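Bifunctional enzyme IspD/IspF (Campylobacter jejuni, PDB 1W55) catalyses two steps of isoprenoid precursor synthesis, making 4-diphosphocytidyl-2-C-methyl-D-erythritol from CTP and methylerythritol phosphate, and cyclising its 2-phosphorylated form to methylerythritol 2,4-cyclodiphosphate with release of CMP. Local coordinates at residues Gly215-Phe221 / Glu353-Ser359; Ser244-Ala250 / Phe277-Met283; Leu253-Leu258 / Leu286-Tyr290; Val307-Ser311 / Thr341-Lys345; Lys318-Gln322 / Ile336-Ala340. All coordinates share one frame; numbering follows the deposited sequence.

Interaction 1 (Gly215-Phe221 / Glu353-Ser359); sequences GFDVHEF and EGMAVLS. With MG (magnesium ion), chain B.
Strand 215-221 pairs with strand 354-359 as antiparallel neighbours in the sheet of the IspF domain. Gly215, Asp217 and His219 each exchange two backbone hydrogen bonds with Ser359, Val357 and Met355 in turn, and Phe221 N adds one to Glu353 O.

Apolar contacts line the side bearing Phe216, Val218 and Ala356. The Phe216 ring, its CG anti to the backbone N (chi1 -175°), lies beside the small Ala356, with CZ 3.6 Å from CB; Val218 CG2 meets the same methyl at 3.8 Å. Phe216 and Val218 also pack on Met308 and Thr343 of a second subunit, which suits their apolar side chains. Glycine suits position 354 because a CB would run into His219 O; Phe221 CD1 lies 3.6 Å from Gly354 CA, and Met355 SD makes an oblique Met-aromatic contact with that ring.

The metal-binding side carries Asp217 and His219 among Met355 and Val357. His219 ND1 donates to Val218 O, which lies near the imidazole plane, while NE2 is bonded to His251, probably fixing the ring's rotation. Asp217, an acid suited to a cation, shares a magnesium ion with Thr341 of a second subunit, its OD1 2.2 Å from the metal.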
# COMPACT_ATOMS: atom_id res chain seq x y z
N GLY A 215 -40.85 4.14 11.53
CA GLY A 215 -41.65 4.57 12.64
C GLY A 215 -42.98 4.99 12.08
O GLY A 215 -43.06 5.66 11.05
N PHE A 216 -44.04 4.55 12.74
CA PHE A 216 -45.38 4.97 12.36
C PHE A 216 -46.16 5.18 13.64
O PHE A 216 -46.12 4.35 14.55
CB PHE A 216 -46.05 3.93 11.46
CG PHE A 216 -47.40 4.38 10.95
CD1 PHE A 216 -47.50 5.26 9.87
CD2 PHE A 216 -48.57 3.92 11.57
CE1 PHE A 216 -48.75 5.69 9.40
CE2 PHE A 216 -49.82 4.32 11.11
CZ PHE A 216 -49.92 5.21 10.03
N ASP A 217 -46.85 6.30 13.69
CA ASP A 217 -47.65 6.65 14.85
C ASP A 217 -48.87 7.46 14.45
O ASP A 217 -48.86 8.19 13.45
CB ASP A 217 -46.82 7.43 15.86
CG ASP A 217 -47.29 7.22 17.29
OD1 ASP A 217 -48.22 6.40 17.52
OD2 ASP A 217 -46.79 7.84 18.24
N VAL A 218 -49.93 7.29 15.24
CA VAL A 218 -51.22 7.93 15.03
C VAL A 218 -51.65 8.55 16.36
O VAL A 218 -51.61 7.89 17.41
CB VAL A 218 -52.29 6.89 14.56
CG1 VAL A 218 -53.70 7.49 14.51
CG2 VAL A 218 -51.93 6.31 13.21
N HIS A 219 -51.98 9.84 16.33
CA HIS A 219 -52.66 10.49 17.45
C HIS A 219 -54.00 11.03 16.98
O HIS A 219 -54.21 11.24 15.78
CB HIS A 219 -51.82 11.61 18.07
CG HIS A 219 -50.60 11.13 18.78
ND1 HIS A 219 -50.26 9.80 18.90
CD2 HIS A 219 -49.61 11.82 19.41
CE1 HIS A 219 -49.12 9.68 19.56
NE2 HIS A 219 -48.70 10.90 19.87
N GLU A 220 -54.90 11.23 17.93
CA GLU A 220 -56.27 11.67 17.68
C GLU A 220 -56.41 13.18 17.88
O GLU A 220 -55.84 13.75 18.82
CB GLU A 220 -57.19 10.93 18.65
CG GLU A 220 -58.68 11.20 18.49
CD GLU A 220 -59.52 10.43 19.49
OE1 GLU A 220 -60.77 10.45 19.35
OE2 GLU A 220 -58.95 9.80 20.41
N PHE A 221 -57.15 13.82 16.99
CA PHE A 221 -57.49 15.23 17.18
C PHE A 221 -58.57 15.41 18.27
O PHE A 221 -59.24 14.45 18.67
CB PHE A 221 -57.98 15.85 15.87
CG PHE A 221 -56.87 16.37 14.98
CD1 PHE A 221 -56.66 15.81 13.72
CD2 PHE A 221 -56.06 17.42 15.39
CE1 PHE A 221 -55.64 16.29 12.88
CE2 PHE A 221 -55.03 17.89 14.56
CZ PHE A 221 -54.83 17.34 13.30
N GLU A 353 -60.10 13.21 11.97
CA GLU A 353 -60.24 12.53 13.26
C GLU A 353 -58.89 12.37 13.95
O GLU A 353 -58.81 12.26 15.18
CB GLU A 353 -60.93 11.17 13.09
CG GLU A 353 -62.42 11.26 12.79
CD GLU A 353 -63.02 9.91 12.38
OE1 GLU A 353 -62.30 8.90 12.37
OE2 GLU A 353 -64.23 9.87 12.08
N GLY A 354 -57.83 12.35 13.15
CA GLY A 354 -56.49 12.18 13.69
C GLY A 354 -55.44 12.47 12.65
O GLY A 354 -55.76 12.88 11.52
N MET A 355 -54.19 12.30 13.03
CA MET A 355 -53.10 12.40 12.07
C MET A 355 -52.03 11.33 12.30
O MET A 355 -51.86 10.82 13.41
CB MET A 355 -52.53 13.82 12.02
CG MET A 355 -51.56 14.21 13.11
SD MET A 355 -50.67 15.77 12.70
CE MET A 355 -49.23 15.24 12.53
N ALA A 356 -51.32 10.99 11.23
CA ALA A 356 -50.29 9.97 11.31
C ALA A 356 -48.95 10.50 10.81
O ALA A 356 -48.90 11.45 10.03
CB ALA A 356 -50.72 8.73 10.53
N VAL A 357 -47.87 9.89 11.29
CA VAL A 357 -46.53 10.26 10.86
C VAL A 357 -45.70 9.00 10.52
O VAL A 357 -45.56 8.10 11.35
CB VAL A 357 -45.81 11.14 11.90
CG1 VAL A 357 -44.41 11.48 11.42
CG2 VAL A 357 -46.61 12.44 12.22
N LEU A 358 -45.19 8.96 9.29
CA LEU A 358 -44.25 7.93 8.86
C LEU A 358 -42.83 8.49 8.90
O LEU A 358 -42.56 9.55 8.32
CB LEU A 358 -44.59 7.45 7.44
CG LEU A 358 -43.62 6.44 6.80
CD1 LEU A 358 -43.71 5.08 7.51
CD2 LEU A 358 -43.85 6.31 5.29
N SER A 359 -41.93 7.78 9.57
CA SER A 359 -40.51 8.15 9.67
C SER A 359 -39.60 7.07 9.11
O SER A 359 -39.87 5.88 9.28
CB SER A 359 -40.11 8.41 11.13
OG SER A 359 -40.89 9.44 11.71
MG MG B . -48.76 4.90 19.05
O HOH W 1 -47.89 6.50 20.25
O HOH W 2 -50.80 5.50 18.75
O HOH W 3 -61.68 11.97 16.73
O HOH W 4 -46.83 4.25 19.06

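Interaction 2 (Ser244-Ala250 / Phe277-Met283); sequences SDGDVLA and FKNANSM
Ser244 touches the type I turn 277-280 with its side chain: CB lies 3.4 Å from Phe277 O, and OG is 3.9 Å from Ala280 CB, a methyl small enough to let the turn come close. Asp245 follows and makes the principal polar link. Its CG sits between the backbone N and carbonyl carbon (chi1 54°), which aims both carboxylate oxygens at Ser282. OD1 receives Ser282 OG at 2.7 Å on its syn side, and OD2 takes Ser282 N at 3.2 Å from above the carboxylate plane. Asp247, the N-cap of helix 248-260, accepts Ala250 N and Ala230 N with OD1 and Gly231 N with OD2, while its CB packs 3.8 Å from Ser282 CB. Ala250, compact enough for this junction, meets Met283 SD at 3.9 Å with its CB. Asn281 caps helix 282-295, its OD1 accepting Met283 N. Since Ser282 OG also bonds His251 NE2, a predicted metal ligand, the Asp245 carboxylate probably polarises this serine and helps to orient the histidine from the second shell.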
# COMPACT_ATOMS: atom_id res chain seq x y z
N SER A 244 -48.20 12.71 26.26
CA SER A 244 -47.40 13.84 26.70
C SER A 244 -47.94 15.15 26.11
O SER A 244 -49.09 15.52 26.35
CB SER A 244 -45.92 13.65 26.33
OG SER A 244 -45.50 12.32 26.61
N ASP A 245 -47.12 15.81 25.31
CA ASP A 245 -47.48 17.06 24.66
C ASP A 245 -48.10 16.82 23.27
O ASP A 245 -48.27 17.77 22.51
CB ASP A 245 -46.25 17.96 24.56
CG ASP A 245 -45.05 17.27 23.88
OD1 ASP A 245 -45.22 16.14 23.35
OD2 ASP A 245 -43.90 17.77 23.83
N GLY A 246 -48.40 15.56 22.95
CA GLY A 246 -49.09 15.19 21.72
C GLY A 246 -48.28 15.17 20.42
O GLY A 246 -48.84 15.03 19.33
N ASP A 247 -46.96 15.30 20.52
CA ASP A 247 -46.09 15.38 19.34
C ASP A 247 -45.97 14.02 18.63
O ASP A 247 -45.03 13.27 18.90
CB ASP A 247 -44.72 15.89 19.81
CG ASP A 247 -43.87 16.47 18.70
OD1 ASP A 247 -43.91 15.99 17.53
OD2 ASP A 247 -43.07 17.40 18.93
N VAL A 248 -46.92 13.69 17.75
CA VAL A 248 -46.89 12.42 17.01
C VAL A 248 -45.64 12.29 16.18
O VAL A 248 -45.13 11.19 16.00
CB VAL A 248 -47.95 12.24 15.89
CG1 VAL A 248 -48.76 10.95 16.05
CG2 VAL A 248 -48.75 13.49 15.56
N LEU A 249 -45.19 13.40 15.63
CA LEU A 249 -43.96 13.39 14.84
C LEU A 249 -42.78 12.88 15.68
O LEU A 249 -42.12 11.91 15.31
CB LEU A 249 -43.69 14.77 14.21
CG LEU A 249 -42.53 14.78 13.20
CD1 LEU A 249 -42.67 15.95 12.21
CD2 LEU A 249 -41.17 14.81 13.90
N ALA A 250 -42.52 13.54 16.81
CA ALA A 250 -41.41 13.16 17.67
C ALA A 250 -41.52 11.68 18.07
O ALA A 250 -40.53 10.97 18.14
CB ALA A 250 -41.35 14.06 18.91
N PHE A 277 -45.90 10.01 31.80
CA PHE A 277 -45.19 10.97 30.96
C PHE A 277 -46.03 12.17 30.51
O PHE A 277 -45.60 12.96 29.66
CB PHE A 277 -44.52 10.25 29.78
CG PHE A 277 -43.41 9.33 30.20
CD1 PHE A 277 -43.65 7.98 30.40
CD2 PHE A 277 -42.13 9.82 30.42
CE1 PHE A 277 -42.63 7.13 30.82
CE2 PHE A 277 -41.10 8.98 30.82
CZ PHE A 277 -41.34 7.64 31.03
N LYS A 278 -47.21 12.33 31.12
CA LYS A 278 -48.14 13.43 30.84
C LYS A 278 -47.46 14.81 30.68
O LYS A 278 -47.85 15.62 29.84
CB LYS A 278 -49.24 13.50 31.91
CG LYS A 278 -50.29 14.60 31.72
CD LYS A 278 -51.19 14.74 32.95
CE LYS A 278 -51.53 16.20 33.27
NZ LYS A 278 -52.62 16.73 32.39
N ASN A 279 -46.44 15.06 31.50
CA ASN A 279 -45.77 16.35 31.45
C ASN A 279 -44.44 16.38 30.67
O ASN A 279 -43.76 17.41 30.64
CB ASN A 279 -45.62 16.94 32.86
CG ASN A 279 -46.98 17.21 33.51
OD1 ASN A 279 -47.23 16.78 34.64
ND2 ASN A 279 -47.86 17.90 32.79
N ALA A 280 -44.11 15.27 30.02
CA ALA A 280 -42.85 15.15 29.29
C ALA A 280 -42.75 16.08 28.06
O ALA A 280 -43.74 16.38 27.40
CB ALA A 280 -42.60 13.70 28.88
N ASN A 281 -41.54 16.55 27.80
CA ASN A 281 -41.19 17.17 26.54
C ASN A 281 -40.74 16.05 25.58
O ASN A 281 -39.67 15.47 25.78
CB ASN A 281 -40.08 18.19 26.77
CG ASN A 281 -39.66 18.91 25.49
OD1 ASN A 281 -39.82 18.41 24.38
ND2 ASN A 281 -39.09 20.10 25.66
N SER A 282 -41.57 15.74 24.58
CA SER A 282 -41.32 14.66 23.60
C SER A 282 -39.99 14.74 22.84
O SER A 282 -39.42 13.72 22.48
CB SER A 282 -42.44 14.61 22.57
OG SER A 282 -43.59 14.00 23.12
N MET A 283 -39.52 15.96 22.61
CA MET A 283 -38.24 16.19 21.96
C MET A 283 -37.08 15.80 22.89
O MET A 283 -36.02 15.38 22.42
CB MET A 283 -38.11 17.66 21.52
CG MET A 283 -39.01 18.04 20.35
SD MET A 283 -38.79 16.97 18.89
CE MET A 283 -37.35 17.72 18.07

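Interaction 3 (Leu253-Leu258 / Leu286-Tyr290); sequences LTDAIL and LKQAY
Leu286 sends its side chain into the groove between Leu253, Thr254 and Ile257 of the neighbouring helix. Its CB lies 3.7 Å from Thr254 OG1, and the two side chains slide past each other in opposite directions. CG stands anti to the backbone N (chi1 169°), and from there the branches part. CD1 reaches Ile257 CD1 at 3.6 Å, crossing that side chain at about a right angle, and also touches Thr254 OG1. CD2 meets Leu253 CD2 at 3.9 Å. Leucine suits the place: one branch of its fork faces Ile257 and Thr254, the other Leu253.

Helices 248-260 and 282-295 run side by side, their local axes parallel within 2° and 9.5 Å apart; they belong to the helical layer of the alpha/beta IspF fold, with Leu253 and Ile257 also resting on strand 354-365. Thr254 hides its hydroxyl by bonding it to Ala250 O, which leaves CG2 to pack 3.7 Å from Ala289 CB. The small alanine also admits Leu258, whose CD2 comes to 3.9 Å from the same CB. Ile257 CG2 meets Tyr290 CD1 at 4.0 Å, these side chains too crossing at about a right angle, and the tyrosine hydroxyl bonds Leu300 N.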
# COMPACT_ATOMS: atom_id res chain seq x y z
N LEU A 253 -40.68 9.41 15.08
CA LEU A 253 -39.25 9.46 14.84
C LEU A 253 -38.45 8.67 15.89
O LEU A 253 -37.50 7.96 15.56
CB LEU A 253 -38.79 10.91 14.78
CG LEU A 253 -37.31 11.13 14.56
CD1 LEU A 253 -36.79 10.37 13.31
CD2 LEU A 253 -37.04 12.64 14.48
N THR A 254 -38.84 8.79 17.16
CA THR A 254 -38.26 7.99 18.23
C THR A 254 -38.34 6.49 17.90
O THR A 254 -37.36 5.77 18.05
CB THR A 254 -39.01 8.29 19.54
OG1 THR A 254 -38.90 9.70 19.86
CG2 THR A 254 -38.37 7.55 20.69
N ASP A 255 -39.50 6.03 17.44
CA ASP A 255 -39.66 4.63 17.05
C ASP A 255 -38.68 4.23 15.93
O ASP A 255 -38.10 3.16 15.98
CB ASP A 255 -41.10 4.36 16.63
CG ASP A 255 -41.91 3.70 17.73
OD1 ASP A 255 -41.41 3.61 18.87
OD2 ASP A 255 -43.07 3.24 17.55
N ALA A 256 -38.47 5.10 14.94
CA ALA A 256 -37.59 4.77 13.82
C ALA A 256 -36.14 4.62 14.27
O ALA A 256 -35.45 3.69 13.86
CB ALA A 256 -37.71 5.81 12.69
N ILE A 257 -35.70 5.52 15.14
CA ILE A 257 -34.33 5.52 15.67
C ILE A 257 -34.05 4.32 16.56
O ILE A 257 -33.01 3.67 16.44
CB ILE A 257 -34.06 6.86 16.43
CG1 ILE A 257 -33.97 8.02 15.42
CG2 ILE A 257 -32.74 6.77 17.22
CD1 ILE A 257 -34.08 9.42 16.03
N LEU A 258 -34.99 4.00 17.45
CA LEU A 258 -34.87 2.81 18.29
C LEU A 258 -34.93 1.55 17.43
O LEU A 258 -34.20 0.58 17.70
CB LEU A 258 -35.98 2.76 19.33
CG LEU A 258 -35.98 3.85 20.41
CD1 LEU A 258 -37.31 3.82 21.16
CD2 LEU A 258 -34.79 3.71 21.38
N LEU A 286 -37.13 12.06 22.72
CA LEU A 286 -36.42 11.77 21.48
C LEU A 286 -34.91 11.82 21.66
O LEU A 286 -34.20 10.89 21.27
CB LEU A 286 -36.85 12.75 20.37
CG LEU A 286 -36.02 12.75 19.07
CD1 LEU A 286 -36.04 11.37 18.37
CD2 LEU A 286 -36.46 13.86 18.11
N LYS A 287 -34.42 12.91 22.25
CA LYS A 287 -32.99 13.08 22.49
C LYS A 287 -32.41 11.94 23.35
O LYS A 287 -31.33 11.42 23.06
CB LYS A 287 -32.71 14.43 23.15
CG LYS A 287 -31.25 14.65 23.52
CD LYS A 287 -31.08 15.80 24.51
CE LYS A 287 -31.05 17.16 23.81
NZ LYS A 287 -29.73 17.49 23.18
N GLN A 288 -33.14 11.55 24.38
CA GLN A 288 -32.70 10.49 25.28
C GLN A 288 -32.70 9.12 24.61
O GLN A 288 -31.85 8.28 24.91
CB GLN A 288 -33.55 10.46 26.55
CG GLN A 288 -33.21 11.57 27.54
CD GLN A 288 -34.09 11.53 28.78
OE1 GLN A 288 -34.28 10.47 29.38
NE2 GLN A 288 -34.62 12.68 29.17
N ALA A 289 -33.66 8.89 23.71
CA ALA A 289 -33.70 7.65 22.94
C ALA A 289 -32.47 7.55 22.00
O ALA A 289 -31.86 6.49 21.89
CB ALA A 289 -34.99 7.57 22.14
N TYR A 290 -32.13 8.65 21.33
CA TYR A 290 -30.93 8.71 20.51
C TYR A 290 -29.65 8.51 21.33
O TYR A 290 -28.69 7.88 20.86
CB TYR A 290 -30.87 10.01 19.70
CG TYR A 290 -29.75 10.04 18.68
CD1 TYR A 290 -29.47 8.91 17.89
CD2 TYR A 290 -28.96 11.18 18.51
CE1 TYR A 290 -28.43 8.92 16.97
CE2 TYR A 290 -27.92 11.21 17.57
CZ TYR A 290 -27.67 10.07 16.81
OH TYR A 290 -26.65 10.08 15.89

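Interaction 4 (Val307-Ser311 / Thr341-Lys345); sequences VMAQS and TTTEK. With MG (magnesium ion), chain C; C (cytidine-5'-monophosphate), chain D.
Met308 pairs with Thr341 in a short parallel bridge beside cytidine monophosphate and its magnesium. Ala309 O accepts the cytosine N4 at 3.0 Å in a nearly straight bond (172°), a backbone carbonyl suiting an exocyclic amino group. Thr342 N donates to phosphate oxygen OP1 at 2.7 Å; its OG1, placed by the first torsion (chi1 70°), also approaches OP1, at a distance so short that it is doubtful. Thr341 OG1 binds magnesium at 2.3 Å and donates to Thr342 O, in the carbonyl plane on a lone pair; the metal also takes CMP OP3.

Behind this first shell, Thr341 N bonds Val307 O and Ala309 N bonds Thr341 O, holding base-binding and phosphate-binding residues in one register. Gln310 folds at its second torsion (chi2 61°) to bring its amide across Thr342, NE2 lying 3.5 Å from Thr342 CB. Its OE1 accepts Lys345 N at 3.0 Å from above the carbonyl plane, and a water links NE2 to Thr342 OG1. An amide can both accept from the loop and donate to water. The magnesium is shared with Asp217 of a third subunit, placing this nucleotide site at a subunit interface, as in IspF synthases.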
# COMPACT_ATOMS: atom_id res chain seq x y z
N VAL A 307 -45.69 13.35 7.09
CA VAL A 307 -46.80 13.66 7.96
C VAL A 307 -48.05 13.50 7.11
O VAL A 307 -48.15 14.08 6.02
CB VAL A 307 -46.75 15.11 8.52
CG1 VAL A 307 -47.97 15.39 9.40
CG2 VAL A 307 -45.45 15.37 9.29
N MET A 308 -49.00 12.71 7.60
CA MET A 308 -50.27 12.56 6.92
C MET A 308 -51.33 13.30 7.73
O MET A 308 -51.69 12.91 8.84
CB MET A 308 -50.59 11.08 6.73
CG MET A 308 -49.46 10.32 6.00
SD MET A 308 -49.20 8.59 6.53
CE MET A 308 -50.75 8.04 6.64
N ALA A 309 -51.78 14.41 7.16
CA ALA A 309 -52.73 15.28 7.84
C ALA A 309 -53.53 16.10 6.84
O ALA A 309 -52.97 16.75 5.94
CB ALA A 309 -52.01 16.20 8.81
N GLN A 310 -54.85 16.07 6.99
CA GLN A 310 -55.73 16.92 6.20
C GLN A 310 -55.49 18.41 6.52
O GLN A 310 -55.43 19.24 5.61
CB GLN A 310 -57.19 16.52 6.40
CG GLN A 310 -58.12 16.96 5.28
CD GLN A 310 -57.76 16.37 3.92
OE1 GLN A 310 -57.57 15.17 3.79
NE2 GLN A 310 -57.69 17.23 2.91
N SER A 311 -55.32 18.71 7.81
CA SER A 311 -55.04 20.06 8.30
C SER A 311 -54.25 19.97 9.61
O SER A 311 -54.26 18.93 10.26
CB SER A 311 -56.36 20.83 8.56
OG SER A 311 -57.18 20.84 7.40
N THR A 341 -48.62 15.18 3.38
CA THR A 341 -49.67 14.97 2.39
C THR A 341 -51.03 14.91 3.10
O THR A 341 -51.11 14.56 4.28
CB THR A 341 -49.42 13.66 1.56
OG1 THR A 341 -50.48 13.48 0.61
CG2 THR A 341 -49.52 12.39 2.44
N THR A 342 -52.09 15.29 2.39
CA THR A 342 -53.44 14.97 2.85
C THR A 342 -53.80 13.59 2.30
O THR A 342 -53.02 12.99 1.55
CB THR A 342 -54.47 16.02 2.38
OG1 THR A 342 -54.67 15.90 0.96
CG2 THR A 342 -53.97 17.48 2.58
N THR A 343 -54.98 13.09 2.67
CA THR A 343 -55.49 11.86 2.07
C THR A 343 -56.73 12.14 1.22
O THR A 343 -57.58 11.26 1.06
CB THR A 343 -55.78 10.77 3.14
OG1 THR A 343 -56.77 11.25 4.07
CG2 THR A 343 -54.54 10.52 4.02
N GLU A 344 -56.83 13.35 0.68
CA GLU A 344 -57.92 13.72 -0.22
C GLU A 344 -59.27 13.57 0.46
O GLU A 344 -60.24 13.12 -0.16
CB GLU A 344 -57.92 12.84 -1.49
CG GLU A 344 -56.65 12.88 -2.30
CD GLU A 344 -56.22 14.29 -2.63
OE1 GLU A 344 -56.99 15.00 -3.31
OE2 GLU A 344 -55.12 14.68 -2.21
N LYS A 345 -59.31 13.90 1.75
CA LYS A 345 -60.51 13.82 2.57
C LYS A 345 -60.98 12.38 2.78
O LYS A 345 -62.12 12.15 3.16
CB LYS A 345 -61.65 14.70 1.99
CG LYS A 345 -61.29 16.18 1.90
CD LYS A 345 -62.28 16.94 1.01
CE LYS A 345 -61.93 18.43 0.96
NZ LYS A 345 -62.81 19.20 0.01
MG MG C . -50.63 14.07 -1.59
OP3 C D . -50.83 15.99 -1.94
P C D . -51.77 16.95 -1.28
OP1 C D . -52.46 16.38 -0.08
OP2 C D . -52.73 17.56 -2.27
O5' C D . -50.85 18.14 -0.74
C5' C D . -50.13 18.99 -1.61
C4' C D . -48.93 19.59 -0.88
O4' C D . -49.33 20.35 0.27
C3' C D . -47.93 18.58 -0.34
O3' C D . -46.97 18.18 -1.32
C2' C D . -47.28 19.32 0.81
O2' C D . -46.28 20.21 0.30
C1' C D . -48.36 20.24 1.33
N1 C D . -49.03 19.86 2.59
C2 C D . -48.67 20.47 3.81
O2 C D . -47.75 21.31 3.83
N3 C D . -49.31 20.16 4.97
C4 C D . -50.31 19.24 4.97
N4 C D . -50.95 18.92 6.13
C5 C D . -50.67 18.61 3.79
C6 C D . -50.02 18.94 2.60
O HOH W 5 -57.14 17.08 0.20
O HOH W 6 -52.71 13.52 -1.47
O HOH W 7 -50.26 14.33 -3.73
O HOH W 8 -48.63 14.41 -1.52

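Interaction 5 (Lys318-Gln322 / Ile336-Ala340); sequences KQAMQ and INVKA. With C (cytidine-5'-monophosphate), chain D.
Ile336 opens the strand that closes a beta-alpha-beta unit, strand 298-308, helix 318-329 and strand 336-341, and its CG2 rests 3.9 Å from Gln322 CA on the helix. A beta-branched residue suits the extended strand. Asn337 follows, its side chain leaving the strand away from the helix, yet a water joins its OD1 to Gln322 NE2, and the same OD1 takes Gly264 N of a third subunit.

Val338 is central: its N donates to Gln322 OE1 at 3.0 Å, reaching the oxygen from above the amide's carbonyl plane, and a second water connects that OE1 to Val338 O. Gln322, extended beyond CG, spans from helix to strand. The two valine methyls divide the apolar work: CG2 meets Gln322 CG at 3.8 Å, and CG1 meets Met321 CE at 4.0 Å, the two side chains crossing at about a right angle.

Ala340 ends the row beside the nucleotide, its CB 3.5 Å from CMP N3. The small methyl leaves room for the base and for Lys318, whose straight chain passes Val338 O, with CD 3.8 Å from it. The ammonium forms salt bridges with Asp265 and Glu268 of the third subunit, and NZ gives a weak hydrogen bond to CMP O2 at 3.2 Å.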
# COMPACT_ATOMS: atom_id res chain seq x y z
N LYS A 318 -42.04 23.60 8.01
CA LYS A 318 -41.18 22.46 7.70
C LYS A 318 -39.70 22.72 7.98
O LYS A 318 -39.03 21.88 8.56
CB LYS A 318 -41.38 21.99 6.25
CG LYS A 318 -42.68 21.25 6.04
CD LYS A 318 -43.01 21.17 4.53
CE LYS A 318 -44.38 20.52 4.30
NZ LYS A 318 -44.76 20.51 2.86
N GLN A 319 -39.20 23.89 7.58
CA GLN A 319 -37.81 24.25 7.84
C GLN A 319 -37.50 24.36 9.35
O GLN A 319 -36.45 23.89 9.82
CB GLN A 319 -37.37 25.51 7.08
CG GLN A 319 -37.45 25.40 5.53
CD GLN A 319 -36.61 24.24 4.95
OE1 GLN A 319 -35.42 24.14 5.22
NE2 GLN A 319 -37.24 23.37 4.16
N ALA A 320 -38.43 24.95 10.10
CA ALA A 320 -38.29 25.05 11.55
C ALA A 320 -38.31 23.67 12.26
O ALA A 320 -37.54 23.44 13.19
CB ALA A 320 -39.38 25.98 12.12
N MET A 321 -39.20 22.78 11.83
CA MET A 321 -39.25 21.41 12.36
C MET A 321 -37.92 20.68 12.12
O MET A 321 -37.36 20.08 13.04
CB MET A 321 -40.39 20.62 11.71
CG MET A 321 -41.77 21.03 12.21
SD MET A 321 -43.15 20.31 11.30
CE MET A 321 -43.11 18.81 11.92
N GLN A 322 -37.44 20.75 10.88
CA GLN A 322 -36.14 20.19 10.49
C GLN A 322 -35.01 20.73 11.34
O GLN A 322 -34.13 19.98 11.79
CB GLN A 322 -35.88 20.48 9.00
CG GLN A 322 -36.69 19.57 8.08
CD GLN A 322 -36.75 20.03 6.61
OE1 GLN A 322 -37.71 19.70 5.92
NE2 GLN A 322 -35.73 20.74 6.14
N ILE A 336 -31.97 16.19 7.67
CA ILE A 336 -33.36 16.08 8.15
C ILE A 336 -34.31 16.59 7.08
O ILE A 336 -34.11 17.69 6.55
CB ILE A 336 -33.62 16.93 9.44
CG1 ILE A 336 -32.43 16.92 10.42
CG2 ILE A 336 -34.94 16.52 10.10
CD1 ILE A 336 -32.06 15.59 10.98
N ASN A 337 -35.37 15.84 6.82
CA ASN A 337 -36.39 16.26 5.86
C ASN A 337 -37.80 15.91 6.34
O ASN A 337 -38.07 14.78 6.76
CB ASN A 337 -36.14 15.62 4.49
CG ASN A 337 -36.92 16.31 3.38
OD1 ASN A 337 -36.55 17.39 2.91
ND2 ASN A 337 -38.01 15.68 2.95
N VAL A 338 -38.70 16.89 6.28
CA VAL A 338 -40.08 16.68 6.70
C VAL A 338 -41.01 16.97 5.55
O VAL A 338 -40.96 18.06 4.97
CB VAL A 338 -40.44 17.55 7.94
CG1 VAL A 338 -41.91 17.38 8.33
CG2 VAL A 338 -39.53 17.20 9.12
N LYS A 339 -41.86 16.00 5.21
CA LYS A 339 -42.82 16.13 4.12
C LYS A 339 -44.22 16.01 4.67
O LYS A 339 -44.41 15.61 5.82
CB LYS A 339 -42.58 15.03 3.06
CG LYS A 339 -41.12 14.86 2.65
CD LYS A 339 -40.96 13.89 1.48
CE LYS A 339 -41.36 12.46 1.85
NZ LYS A 339 -40.74 11.98 3.13
N ALA A 340 -45.22 16.34 3.85
CA ALA A 340 -46.61 16.20 4.26
C ALA A 340 -47.51 15.86 3.09
O ALA A 340 -47.22 16.21 1.96
CB ALA A 340 -47.09 17.49 4.97
OP3 C D . -50.83 15.99 -1.94
P C D . -51.77 16.95 -1.28
OP1 C D . -52.46 16.38 -0.08
OP2 C D . -52.73 17.56 -2.27
O5' C D . -50.85 18.14 -0.74
C5' C D . -50.13 18.99 -1.61
C4' C D . -48.93 19.59 -0.88
O4' C D . -49.33 20.35 0.27
C3' C D . -47.93 18.58 -0.34
O3' C D . -46.97 18.18 -1.32
C2' C D . -47.28 19.32 0.81
O2' C D . -46.28 20.21 0.30
C1' C D . -48.36 20.24 1.33
N1 C D . -49.03 19.86 2.59
C2 C D . -48.67 20.47 3.81
O2 C D . -47.75 21.31 3.83
N3 C D . -49.31 20.16 4.97
C4 C D . -50.31 19.24 4.97
N4 C D . -50.95 18.92 6.13
C5 C D . -50.67 18.61 3.79
C6 C D . -50.02 18.94 2.60
O HOH W 9 -35.87 20.29 3.27
O HOH W 10 -39.37 19.91 3.83

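How the interactions relate
Interactions 1, 3 and 5 are buried, whereas 2 and 4 are only partly so. Interactions 2 and 3 use the same helix pair, 248-260 and 282-295: at the N-terminal ends the bonding is polar, with caps and a carboxylate, and further along it is almost wholly apolar, with no bond between the helices. Interactions 1, 4 and 5 share the five-stranded sheet, where strand 298-308 lies between 354-365 and 336-341; Ala356 O meets Met308 N on one side of it and Lys339 O meets Val307 N on the other. Leu249, from interaction 2, packs against Val307. Nucleotide and metal contacts gather where interactions 1, 4 and 5 face other subunits; interaction 3 is buried between the helices and the sheet, away from the ligands.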